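Local coordinates for protein ribokinase RBSK (Mycobacterium tuberculosis, PDB 3GO6) that probably catalyses the ATP- and magnesium-dependent phosphorylation of D-ribose at O-5, as a homodimeric ribokinase of the PfkB carbohydrate kinase family, at residues Q74-D82 with A130-A140; Q166-S177 with I192-E202. All blocks are in the same frame, centred on the assembly; numbering follows the deposited sequence.

Contact 1. Residues Q74-D82 with A130-A140; sequences QFSGAFGDD and ANAHLTPVPSA
Ala78, Leu134 and Ala130 meet in a buried, mostly apolar contact, where the loop between strands 122-127 and 146-149 lies against the chain running out of edge strand 72-76 of the large sheet. No direct hydrogen bond joins the two segments; apolar packing, chiefly of alanines and Leu134, and two bridging waters do the work. The methyl of Ala78 points at the loop, with its CB 3.5 Å from Ala130 O and 4.0 Å from Leu134 CD1. The single methyl of alanine fills the gap between strand and loop while the backbones stay close, Ala78 CA being 5.3 Å from Asn131 CA. Leu134 holds its CG anti to the backbone N (chi1 -178°), which carries both methyls to the opposite chain: CD1 rests on the peptide between Gly77 and Ala78, 3.8 Å from Gly77 C, and CD2 lies by Gly77 CA. Further on, Ala130 CB sits over the Phe79-Gly80 peptide, 3.5 Å from Gly80 N.

Ser76 suits the other end, since its CB and OG lie against Ala140 CB while OG, 2.9 Å from a water, is linked through it to Val137 N; Arg101 O is a further partner of OG. The second water accepts from Ala78 N at 2.8 Å and donates to Asn131 OD1, 2.7 Å away. That oxygen also accepts from Val28 N, and ND2 donates to Pro128 O, so the amide is held at both ends beside the ribose-binding residue Asn29.

Around this layer, Val103 of strand 103-104 touches Ala78, Leu134 and Val137, and Val25 of strand 21-25 touches Ser76 and Leu134. Phe75 and Phe79, whose CB atoms leave the backbone away from the loop, pack on helix 83-94.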
# COMPACT_ATOMS: atom_id res chain seq x y z
N GLN A 74 8.22 28.02 -2.35
CA GLN A 74 7.05 27.81 -3.21
C GLN A 74 7.11 26.41 -3.81
O GLN A 74 8.19 25.95 -4.24
CB GLN A 74 7.05 28.82 -4.34
CG GLN A 74 6.78 30.26 -3.88
CD GLN A 74 5.32 30.47 -3.46
OE1 GLN A 74 4.42 29.68 -3.79
NE2 GLN A 74 5.08 31.54 -2.72
N PHE A 75 5.97 25.72 -3.84
CA PHE A 75 5.89 24.41 -4.47
C PHE A 75 5.02 24.53 -5.73
O PHE A 75 3.96 25.19 -5.71
CB PHE A 75 5.35 23.38 -3.47
CG PHE A 75 5.09 22.02 -4.06
CD1 PHE A 75 6.15 21.18 -4.42
CD2 PHE A 75 3.78 21.57 -4.23
CE1 PHE A 75 5.90 19.91 -4.96
CE2 PHE A 75 3.51 20.30 -4.77
CZ PHE A 75 4.58 19.46 -5.14
N SER A 76 5.50 23.96 -6.82
CA SER A 76 4.75 23.81 -8.06
C SER A 76 4.62 22.32 -8.35
O SER A 76 5.61 21.62 -8.52
CB SER A 76 5.48 24.53 -9.20
OG SER A 76 4.75 24.38 -10.42
N GLY A 77 3.39 21.82 -8.36
CA GLY A 77 3.11 20.40 -8.52
C GLY A 77 1.64 20.21 -8.87
O GLY A 77 0.84 21.17 -8.81
N ALA A 78 1.28 18.98 -9.25
CA ALA A 78 -0.08 18.67 -9.67
C ALA A 78 -0.74 17.79 -8.64
O ALA A 78 -0.22 16.73 -8.30
CB ALA A 78 -0.06 17.97 -11.01
N PHE A 79 -1.87 18.26 -8.11
CA PHE A 79 -2.70 17.48 -7.20
C PHE A 79 -3.78 16.82 -8.06
O PHE A 79 -4.13 17.36 -9.11
CB PHE A 79 -3.38 18.38 -6.17
CG PHE A 79 -2.43 19.04 -5.21
CD1 PHE A 79 -2.00 18.37 -4.07
CD2 PHE A 79 -1.97 20.34 -5.45
CE1 PHE A 79 -1.12 18.97 -3.17
CE2 PHE A 79 -1.08 20.95 -4.55
CZ PHE A 79 -0.65 20.26 -3.41
N GLY A 80 -4.30 15.68 -7.62
CA GLY A 80 -5.48 15.08 -8.26
C GLY A 80 -6.73 15.82 -7.81
O GLY A 80 -6.64 16.71 -6.95
N ASP A 81 -7.88 15.47 -8.39
CA ASP A 81 -9.12 16.17 -8.03
C ASP A 81 -9.92 15.29 -7.06
O ASP A 81 -11.11 15.05 -7.22
CB ASP A 81 -9.91 16.60 -9.30
CG ASP A 81 -10.48 15.43 -10.09
OD1 ASP A 81 -10.00 14.28 -9.93
OD2 ASP A 81 -11.43 15.65 -10.90
N ASP A 82 -9.22 14.80 -6.03
CA ASP A 82 -9.75 13.78 -5.14
C ASP A 82 -9.64 14.19 -3.67
O ASP A 82 -9.00 15.20 -3.37
CB ASP A 82 -9.04 12.43 -5.41
CG ASP A 82 -7.51 12.47 -5.21
OD1 ASP A 82 -6.92 13.52 -4.84
OD2 ASP A 82 -6.90 11.41 -5.43
N ALA A 130 -1.55 12.04 -10.68
CA ALA A 130 -1.55 13.43 -11.18
C ALA A 130 -0.16 13.99 -11.47
O ALA A 130 0.01 14.79 -12.41
CB ALA A 130 -2.30 14.33 -10.19
N ASN A 131 0.85 13.57 -10.69
CA ASN A 131 2.22 14.06 -10.90
C ASN A 131 2.75 13.80 -12.31
O ASN A 131 3.54 14.60 -12.82
CB ASN A 131 3.20 13.48 -9.87
CG ASN A 131 2.78 13.79 -8.46
OD1 ASN A 131 2.86 14.95 -8.00
ND2 ASN A 131 2.28 12.77 -7.76
N ALA A 132 2.33 12.69 -12.92
CA ALA A 132 2.72 12.34 -14.29
C ALA A 132 2.12 13.29 -15.33
O ALA A 132 2.53 13.29 -16.49
CB ALA A 132 2.32 10.89 -14.61
N HIS A 133 1.17 14.11 -14.92
CA HIS A 133 0.51 15.04 -15.84
C HIS A 133 0.79 16.51 -15.53
O HIS A 133 0.05 17.37 -15.98
CB HIS A 133 -1.00 14.78 -15.87
CG HIS A 133 -1.33 13.36 -16.19
ND1 HIS A 133 -1.15 12.83 -17.46
CD2 HIS A 133 -1.75 12.34 -15.41
CE1 HIS A 133 -1.49 11.55 -17.44
NE2 HIS A 133 -1.85 11.23 -16.20
N LEU A 134 1.83 16.77 -14.75
CA LEU A 134 2.28 18.14 -14.52
C LEU A 134 2.96 18.71 -15.78
O LEU A 134 4.01 18.21 -16.20
CB LEU A 134 3.24 18.23 -13.32
CG LEU A 134 3.72 19.65 -13.00
CD1 LEU A 134 2.58 20.53 -12.49
CD2 LEU A 134 4.89 19.66 -12.00
N THR A 135 2.35 19.74 -16.36
CA THR A 135 2.92 20.46 -17.50
C THR A 135 3.53 21.76 -16.98
O THR A 135 3.21 22.19 -15.88
CB THR A 135 1.85 20.78 -18.60
OG1 THR A 135 0.79 21.55 -18.03
CG2 THR A 135 1.28 19.51 -19.20
N PRO A 136 4.43 22.39 -17.75
CA PRO A 136 5.11 23.58 -17.23
C PRO A 136 4.16 24.74 -16.84
O PRO A 136 3.41 25.24 -17.69
CB PRO A 136 6.06 23.98 -18.36
CG PRO A 136 6.22 22.74 -19.19
CD PRO A 136 4.92 22.02 -19.10
N VAL A 137 4.16 25.13 -15.57
CA VAL A 137 3.34 26.24 -15.06
C VAL A 137 4.13 27.53 -15.31
O VAL A 137 5.29 27.64 -14.87
CB VAL A 137 2.95 26.05 -13.55
CG1 VAL A 137 2.17 27.25 -12.99
CG2 VAL A 137 2.13 24.75 -13.33
N PRO A 138 3.53 28.51 -16.02
CA PRO A 138 4.28 29.70 -16.49
C PRO A 138 5.23 30.34 -15.45
O PRO A 138 6.45 30.39 -15.67
CB PRO A 138 3.18 30.68 -16.93
CG PRO A 138 1.85 30.05 -16.47
CD PRO A 138 2.12 28.57 -16.43
N SER A 139 4.67 30.79 -14.33
CA SER A 139 5.47 31.50 -13.33
C SER A 139 5.89 30.58 -12.17
O SER A 139 6.13 31.05 -11.05
CB SER A 139 4.70 32.73 -12.81
OG SER A 139 3.53 32.33 -12.09
N ALA A 140 5.98 29.28 -12.46
CA ALA A 140 6.44 28.28 -11.50
C ALA A 140 7.73 28.70 -10.79
O ALA A 140 7.82 28.57 -9.57
CB ALA A 140 6.64 26.91 -12.18
O HOH W 1 5.34 23.50 -13.15
O HOH W 2 3.42 17.18 -9.45

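Contact 2. Residues Q166-S177 with I192-E202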
# COMPACT_ATOMS: atom_id res chain seq x y z
N GLN A 166 17.25 29.12 -15.09
CA GLN A 166 18.59 29.51 -15.51
C GLN A 166 18.64 30.87 -16.20
O GLN A 166 19.60 31.64 -16.01
CB GLN A 166 19.23 28.45 -16.40
CG GLN A 166 20.74 28.46 -16.28
CD GLN A 166 21.35 27.15 -16.71
OE1 GLN A 166 21.16 26.73 -17.85
NE2 GLN A 166 22.09 26.51 -15.80
N SER A 167 17.61 31.18 -16.99
CA SER A 167 17.50 32.50 -17.61
C SER A 167 17.49 33.61 -16.57
O SER A 167 18.05 34.67 -16.80
CB SER A 167 16.24 32.59 -18.47
OG SER A 167 16.39 31.78 -19.63
N ALA A 168 16.86 33.34 -15.42
CA ALA A 168 16.78 34.30 -14.32
C ALA A 168 17.97 34.17 -13.35
O ALA A 168 17.95 34.75 -12.26
CB ALA A 168 15.46 34.15 -13.57
N ASP A 169 18.99 33.44 -13.79
CA ASP A 169 20.21 33.14 -13.02
C ASP A 169 19.96 32.55 -11.63
O ASP A 169 20.71 32.81 -10.68
CB ASP A 169 21.19 34.34 -12.98
CG ASP A 169 22.61 33.96 -12.49
OD1 ASP A 169 23.17 32.90 -12.91
OD2 ASP A 169 23.19 34.72 -11.67
N ALA A 170 18.90 31.73 -11.52
CA ALA A 170 18.69 30.89 -10.34
C ALA A 170 19.53 29.62 -10.44
O ALA A 170 19.80 29.13 -11.55
CB ALA A 170 17.24 30.52 -10.21
N VAL A 171 19.93 29.07 -9.29
CA VAL A 171 20.58 27.77 -9.26
C VAL A 171 19.63 26.65 -9.76
O VAL A 171 18.51 26.52 -9.28
CB VAL A 171 21.07 27.43 -7.84
CG1 VAL A 171 21.68 26.01 -7.79
CG2 VAL A 171 22.07 28.48 -7.36
N VAL A 172 20.10 25.85 -10.72
CA VAL A 172 19.36 24.66 -11.14
C VAL A 172 19.87 23.45 -10.34
O VAL A 172 21.00 23.00 -10.53
CB VAL A 172 19.43 24.40 -12.66
CG1 VAL A 172 18.72 23.12 -13.01
CG2 VAL A 172 18.82 25.58 -13.44
N MET A 173 19.02 22.93 -9.46
CA MET A 173 19.37 21.81 -8.60
C MET A 173 18.41 20.65 -8.85
O MET A 173 17.18 20.80 -8.70
CB MET A 173 19.34 22.28 -7.13
CG MET A 173 19.80 21.22 -6.09
SD MET A 173 19.78 21.84 -4.38
CE MET A 173 21.21 22.92 -4.39
N VAL A 174 18.95 19.51 -9.25
CA VAL A 174 18.15 18.36 -9.63
C VAL A 174 18.46 17.19 -8.72
O VAL A 174 19.62 16.80 -8.55
CB VAL A 174 18.40 17.95 -11.13
CG1 VAL A 174 17.56 16.71 -11.52
CG2 VAL A 174 18.10 19.13 -12.05
N ASN A 175 17.42 16.66 -8.09
CA ASN A 175 17.54 15.36 -7.43
C ASN A 175 17.26 14.32 -8.49
O ASN A 175 16.11 14.15 -8.92
CB ASN A 175 16.56 15.27 -6.25
CG ASN A 175 16.62 13.94 -5.55
OD1 ASN A 175 17.67 13.25 -5.54
ND2 ASN A 175 15.51 13.55 -4.97
N ALA A 176 18.31 13.64 -8.95
CA ALA A 176 18.20 12.69 -10.07
C ALA A 176 17.58 11.36 -9.63
O ALA A 176 18.22 10.31 -9.70
CB ALA A 176 19.59 12.45 -10.72
N SER A 177 16.32 11.41 -9.20
CA SER A 177 15.62 10.26 -8.66
C SER A 177 14.14 10.38 -9.06
O SER A 177 13.58 11.47 -8.94
CB SER A 177 15.78 10.26 -7.13
OG SER A 177 15.18 9.13 -6.52
N ILE A 192 22.53 21.34 -18.51
CA ILE A 192 22.39 22.65 -17.86
C ILE A 192 22.31 22.65 -16.32
O ILE A 192 22.35 23.72 -15.71
CB ILE A 192 21.18 23.47 -18.45
CG1 ILE A 192 19.84 22.75 -18.21
CG2 ILE A 192 21.39 23.73 -19.95
CD1 ILE A 192 18.62 23.63 -18.50
N ALA A 193 22.19 21.49 -15.68
CA ALA A 193 22.09 21.44 -14.20
C ALA A 193 23.35 22.00 -13.54
O ALA A 193 24.46 21.64 -13.93
CB ALA A 193 21.83 20.00 -13.71
N ASP A 194 23.16 22.87 -12.55
CA ASP A 194 24.24 23.38 -11.72
C ASP A 194 24.67 22.33 -10.68
O ASP A 194 25.87 22.10 -10.47
CB ASP A 194 23.83 24.69 -11.02
CG ASP A 194 23.58 25.84 -12.01
OD1 ASP A 194 24.41 26.03 -12.93
OD2 ASP A 194 22.55 26.56 -11.87
N VAL A 195 23.68 21.72 -10.02
CA VAL A 195 23.89 20.79 -8.91
C VAL A 195 23.00 19.59 -9.17
O VAL A 195 21.84 19.77 -9.54
CB VAL A 195 23.46 21.41 -7.53
CG1 VAL A 195 23.77 20.48 -6.34
CG2 VAL A 195 24.09 22.76 -7.32
N VAL A 196 23.56 18.39 -9.00
CA VAL A 196 22.78 17.17 -9.06
C VAL A 196 23.01 16.41 -7.77
O VAL A 196 24.16 16.25 -7.34
CB VAL A 196 23.12 16.28 -10.28
CG1 VAL A 196 22.31 14.99 -10.24
CG2 VAL A 196 22.79 17.02 -11.57
N ILE A 197 21.91 15.97 -7.16
CA ILE A 197 21.93 15.19 -5.92
C ILE A 197 21.43 13.83 -6.28
O ILE A 197 20.36 13.69 -6.89
CB ILE A 197 21.01 15.80 -4.84
CG1 ILE A 197 21.39 17.26 -4.57
CG2 ILE A 197 21.02 14.96 -3.53
CD1 ILE A 197 20.27 18.09 -3.89
N ALA A 198 22.19 12.81 -5.91
CA ALA A 198 21.82 11.44 -6.26
C ALA A 198 22.54 10.46 -5.37
O ALA A 198 23.63 10.76 -4.90
CB ALA A 198 22.14 11.16 -7.71
N ASN A 199 21.94 9.30 -5.11
CA ASN A 199 22.72 8.22 -4.48
C ASN A 199 23.68 7.62 -5.52
O ASN A 199 23.68 8.04 -6.69
CB ASN A 199 21.82 7.18 -3.77
CG ASN A 199 20.97 6.35 -4.71
OD1 ASN A 199 21.32 6.08 -5.86
ND2 ASN A 199 19.83 5.92 -4.20
N GLU A 200 24.51 6.65 -5.12
CA GLU A 200 25.51 6.11 -6.06
C GLU A 200 24.89 5.48 -7.30
O GLU A 200 25.32 5.77 -8.42
CB GLU A 200 26.49 5.14 -5.36
CG GLU A 200 27.45 5.85 -4.40
CD GLU A 200 28.82 6.21 -5.00
OE1 GLU A 200 28.93 6.48 -6.23
OE2 GLU A 200 29.80 6.23 -4.22
N HIS A 201 23.84 4.68 -7.12
CA HIS A 201 23.14 4.05 -8.24
C HIS A 201 22.48 5.08 -9.18
O HIS A 201 22.63 5.02 -10.42
CB HIS A 201 22.13 3.01 -7.73
CG HIS A 201 21.11 2.59 -8.75
ND1 HIS A 201 21.39 1.67 -9.74
CD2 HIS A 201 19.81 2.94 -8.91
CE1 HIS A 201 20.31 1.49 -10.49
NE2 HIS A 201 19.34 2.25 -10.00
N GLU A 202 21.78 6.04 -8.59
CA GLU A 202 21.20 7.14 -9.37
C GLU A 202 22.27 7.98 -10.08
O GLU A 202 22.08 8.41 -11.23
CB GLU A 202 20.32 8.04 -8.48
CG GLU A 202 19.10 7.33 -7.88
CD GLU A 202 18.51 8.05 -6.65
OE1 GLU A 202 19.18 8.95 -6.07
OE2 GLU A 202 17.37 7.68 -6.25
O HOH W 3 21.74 28.89 -13.28
O HOH W 4 19.37 8.95 -11.87
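Met173 and Val195 lie side by side, pointing the same way, on one face of the parallel strands 171-175 and 195-199, whose axes approach to 4.7 Å. The tight part is this buried centre: Val174 N donates to Val195 O at 2.9 Å, and Val174 O accepts from Ile197 N. Beta-branched valine and isoleucine suit the extended backbone. Met173 runs extended to SD, 3.8 Å from Ile197 CD1, and the bend at chi3 (-74°) turns CE onto the Val195 methyls; helix 246-257 covers this face. Equally close, Asp194 OD2 takes Val172 N at 2.8 Å, on its anti side and almost straight (176°), while Val172 O accepts from both Asp194 N and Val195 N.

The looser, solvent side lies before the strands, where the partly exposed Gln166 gives NE2 to Ile192 O at 2.8 Å and a water joins Ala170 O to Asp194 OD2.

Beyond the strands, Ser177 OG donates to Glu202 OE2, 2.6 Å away, from above the carboxylate plane. Glu202 OE1 accepts from Asn199 N and Asn199 OD1 from Glu202 N, a capping box opening helix 200-205 at the predicted ATP-binding Asn199. With helix 183-192 between them, the strands form a beta-alpha-beta crossover of the ribokinase fold.

In the fold
Contact 1 closes before contact 2 opens along the chain, and both reach the eight-stranded sheet, their centres about 19 Å apart and their nearest atoms about 10 Å apart. Strand 72-76 of contact 1 is an outermost strand within the chain; strands 21-25 and 146-149 separate it from the adjacent strands 171-175 and 195-199 of contact 2, further inside the sheet. The chain between them, from 140 to 166, supplies strand 146-149 and most of helix 155-167. Both come near the ribose, the side chains of Asn131 and Asn175 each lying about 7 Å from it, and contact 2 also holds the predicted ATP-binding Asn199, consistent with one sheet framing both substrate sites.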